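Local coordinates for beta-lactamase-related domain-containing protein (PDB 5TGF) that is a putative beta-lactamase-family hydrolase whose substrate is not established, and which can bind calcium, at residues A308-E313 and F320-G325. Numbering follows the deposited sequence.
Sequences AHVQGE and FSSFYG
Val-310 meets Ser-322 and the ring of Phe-320 through van der Waals contacts alone; no hydrogen bond joins 308-313 to 320-325. CB of Val-310 is directed toward 320-325, CB and CG1 each lie 3.7 Å from Ser-322 OG, and CG2 lies 4.0 Å from Ser-322 CB. With CG1 between the backbone N and the carbonyl carbon (chi1 75°), CG2 stands anti to the backbone N and makes an apolar contact at the edge of the Phe-320 ring near its plane, 4.3 Å from CE2. Outside the two segments, Tyr-25 stacks on that ring and Trp-20 meets it edge-to-face.

Both segments belong to the long loop that leaves strand 302-307, a strand inside the antiparallel sheet of this beta-lactamase-type fold, and runs to helix 328-337; the contact closes this loop on itself, away from the calcium-binding residues.

The hydrogen bonds of Ser-322, His-309 and Ser-321 lie within their own segment or go to other parts of the chain. Ser-322 OG, buried against the valine, hydrogen-bonds to Trp-289 O. His-309 ND1 donates to Val-310 O over 2.9 Å, nearly in its own ring plane, while NE2 of His-309 is hydrogen-bonded to His-195 NE2. Ser-321 turns from the valine, and its OG accepts from Phe-323 N (3.2 Å) and Tyr-324 N (3.0 Å), an ST turn and ST motif; Gly-325 N closes the same bend on Ser-321 O.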
ATOM      1  N   ALA A 308      12.185  -4.306  -5.797  1.00 11.03           N
ATOM      2  CA  ALA A 308      12.605  -5.470  -6.502  1.00 12.01           C
ATOM      3  C   ALA A 308      11.363  -6.240  -6.951  1.00 12.40           C
ATOM      4  O   ALA A 308      10.254  -5.935  -6.500  1.00 13.80           O
ATOM      5  CB  ALA A 308      13.479  -6.351  -5.617  1.00 12.57           C
ATOM      6  N   HIS A 309      11.562  -7.217  -7.825  1.00 11.89           N
ATOM      7  CA  HIS A 309      10.467  -8.071  -8.314  1.00 12.34           C
ATOM      8  C   HIS A 309      10.992  -9.504  -8.386  1.00 12.41           C
ATOM      9  O   HIS A 309      11.878  -9.826  -9.164  1.00 12.02           O
ATOM     10  CB  HIS A 309       9.917  -7.605  -9.668  1.00 12.69           C
ATOM     11  CG  HIS A 309       8.623  -8.263 -10.052  1.00 13.30           C
ATOM     12  ND1 HIS A 309       8.496  -9.633 -10.207  1.00 13.43           N
ATOM     13  CD2 HIS A 309       7.382  -7.755 -10.232  1.00 14.08           C
ATOM     14  CE1 HIS A 309       7.231  -9.927 -10.478  1.00 13.16           C
ATOM     15  NE2 HIS A 309       6.536  -8.812 -10.478  1.00 12.73           N
ATOM     16  N   VAL A 310      10.434 -10.366  -7.559  1.00 12.89           N
ATOM     17  CA  VAL A 310      10.874 -11.785  -7.470  1.00 12.56           C
ATOM     18  C   VAL A 310      10.794 -12.447  -8.844  1.00 14.58           C
ATOM     19  O   VAL A 310       9.939 -12.101  -9.699  1.00 13.67           O
ATOM     20  CB  VAL A 310      10.030 -12.552  -6.390  1.00 12.84           C
ATOM     21  CG1 VAL A 310       8.626 -12.838  -6.935  1.00 12.65           C
ATOM     22  CG2 VAL A 310      10.704 -13.836  -5.919  1.00 13.40           C
ATOM     23  N   GLN A 311      11.725 -13.355  -9.090  1.00 15.87           N
ATOM     24  CA  GLN A 311      11.594 -14.258 -10.239  1.00 20.29           C
ATOM     25  C   GLN A 311      11.164 -15.611  -9.745  1.00 20.75           C
ATOM     26  O   GLN A 311      11.651 -16.085  -8.718  1.00 22.51           O
ATOM     27  CB  GLN A 311      12.838 -14.333 -11.141  1.00 26.11           C
ATOM     28  CG  GLN A 311      14.196 -14.622 -10.534  1.00 34.56           C
ATOM     29  CD  GLN A 311      15.378 -14.015 -11.360  1.00 44.53           C
ATOM     30  OE1 GLN A 311      15.227 -13.626 -12.542  1.00 38.86           O
ATOM     31  NE2 GLN A 311      16.570 -13.939 -10.729  1.00 42.95           N
ATOM     32  N   GLY A 312      10.177 -16.172 -10.426  1.00 22.10           N
ATOM     33  CA  GLY A 312       9.580 -17.432 -10.022  1.00 23.36           C
ATOM     34  C   GLY A 312       8.524 -17.192  -8.973  1.00 21.64           C
ATOM     35  O   GLY A 312       7.952 -16.114  -8.892  1.00 20.91           O
ATOM     36  N   GLU A 313       8.216 -18.231  -8.219  1.00 22.25           N
ATOM     37  CA  GLU A 313       7.218 -18.131  -7.174  1.00 24.88           C
ATOM     38  C   GLU A 313       7.750 -17.297  -6.029  1.00 21.17           C
ATOM     39  O   GLU A 313       8.939 -17.349  -5.687  1.00 19.15           O
ATOM     40  CB  GLU A 313       6.798 -19.519  -6.661  1.00 28.34           C
ATOM     41  CG  GLU A 313       6.032 -20.297  -7.708  1.00 34.41           C
ATOM     42  CD  GLU A 313       5.534 -21.625  -7.191  1.00 42.06           C
ATOM     43  OE1 GLU A 313       4.443 -21.658  -6.579  1.00 45.53           O
ATOM     44  OE2 GLU A 313       6.264 -22.613  -7.367  1.00 42.63           O
ATOM     45  N   PHE A 320      12.181 -19.176   1.861  1.00 19.96           N
ATOM     46  CA  PHE A 320      12.158 -17.738   1.519  1.00 17.97           C
ATOM     47  C   PHE A 320      10.772 -17.372   1.011  1.00 15.73           C
ATOM     48  O   PHE A 320      10.117 -18.156   0.307  1.00 16.45           O
ATOM     49  CB  PHE A 320      13.223 -17.409   0.461  1.00 19.39           C
ATOM     50  CG  PHE A 320      13.078 -16.042  -0.171  1.00 19.00           C
ATOM     51  CD1 PHE A 320      13.700 -14.929   0.377  1.00 20.56           C
ATOM     52  CD2 PHE A 320      12.356 -15.894  -1.350  1.00 20.74           C
ATOM     53  CE1 PHE A 320      13.560 -13.681  -0.228  1.00 22.26           C
ATOM     54  CE2 PHE A 320      12.265 -14.661  -1.985  1.00 19.07           C
ATOM     55  CZ  PHE A 320      12.857 -13.561  -1.425  1.00 18.77           C
ATOM     56  N   SER A 321      10.357 -16.143   1.303  1.00 14.89           N
ATOM     57  CA  SER A 321       9.130 -15.593   0.767  1.00 15.15           C
ATOM     58  C   SER A 321       9.333 -14.120   0.513  1.00 14.56           C
ATOM     59  O   SER A 321       9.670 -13.377   1.447  1.00 16.28           O
ATOM     60  CB  SER A 321       7.951 -15.745   1.730  1.00 16.65           C
ATOM     61  OG  SER A 321       6.791 -15.099   1.213  1.00 15.57           O
ATOM     62  N   SER A 322       9.068 -13.701  -0.733  1.00 14.02           N
ATOM     63  CA  SER A 322       9.214 -12.298  -1.101  1.00 14.41           C
ATOM     64  C   SER A 322       8.096 -11.438  -0.490  1.00 15.73           C
ATOM     65  O   SER A 322       8.117 -10.206  -0.624  1.00 15.75           O
ATOM     66  CB  SER A 322       9.236 -12.134  -2.624  1.00 14.85           C
ATOM     67  OG  SER A 322       8.107 -12.720  -3.231  1.00 14.63           O
ATOM     68  N   PHE A 323       7.077 -12.072   0.085  1.00 14.79           N
ATOM     69  CA  PHE A 323       6.001 -11.342   0.790  1.00 15.22           C
ATOM     70  C   PHE A 323       6.154 -11.437   2.320  1.00 15.66           C
ATOM     71  O   PHE A 323       6.419 -10.427   3.007  1.00 12.26           O
ATOM     72  CB  PHE A 323       4.649 -11.875   0.326  1.00 15.61           C
ATOM     73  CG  PHE A 323       3.473 -11.158   0.918  1.00 19.25           C
ATOM     74  CD1 PHE A 323       3.280  -9.793   0.696  1.00 18.81           C
ATOM     75  CD2 PHE A 323       2.488 -11.862   1.582  1.00 21.42           C
ATOM     76  CE1 PHE A 323       2.180  -9.131   1.228  1.00 21.15           C
ATOM     77  CE2 PHE A 323       1.352 -11.219   2.074  1.00 24.60           C
ATOM     78  CZ  PHE A 323       1.199  -9.847   1.895  1.00 24.05           C
ATOM     79  N   TYR A 324       6.060 -12.657   2.842  1.00 13.58           N
ATOM     80  CA  TYR A 324       6.100 -12.858   4.303  1.00 14.02           C
ATOM     81  C   TYR A 324       7.458 -12.642   4.937  1.00 14.59           C
ATOM     82  O   TYR A 324       7.538 -12.425   6.147  1.00 14.96           O
ATOM     83  CB  TYR A 324       5.570 -14.247   4.664  1.00 14.18           C
ATOM     84  CG  TYR A 324       4.122 -14.444   4.263  1.00 14.70           C
ATOM     85  CD1 TYR A 324       3.105 -13.808   4.966  1.00 16.26           C
ATOM     86  CD2 TYR A 324       3.767 -15.249   3.209  1.00 16.82           C
ATOM     87  CE1 TYR A 324       1.805 -13.982   4.634  1.00 16.09           C
ATOM     88  CE2 TYR A 324       2.440 -15.434   2.864  1.00 17.68           C
ATOM     89  CZ  TYR A 324       1.465 -14.803   3.620  1.00 16.76           C
ATOM     90  OH  TYR A 324       0.167 -14.919   3.272  1.00 20.45           O
ATOM     91  N   GLY A 325       8.533 -12.676   4.141  1.00 12.82           N
ATOM     92  CA  GLY A 325       9.893 -12.485   4.657  1.00 13.36           C
ATOM     93  C   GLY A 325      10.311 -11.028   4.759  1.00 14.74           C
ATOM     94  O   GLY A 325      11.271 -10.704   5.446  1.00 16.10           O
TER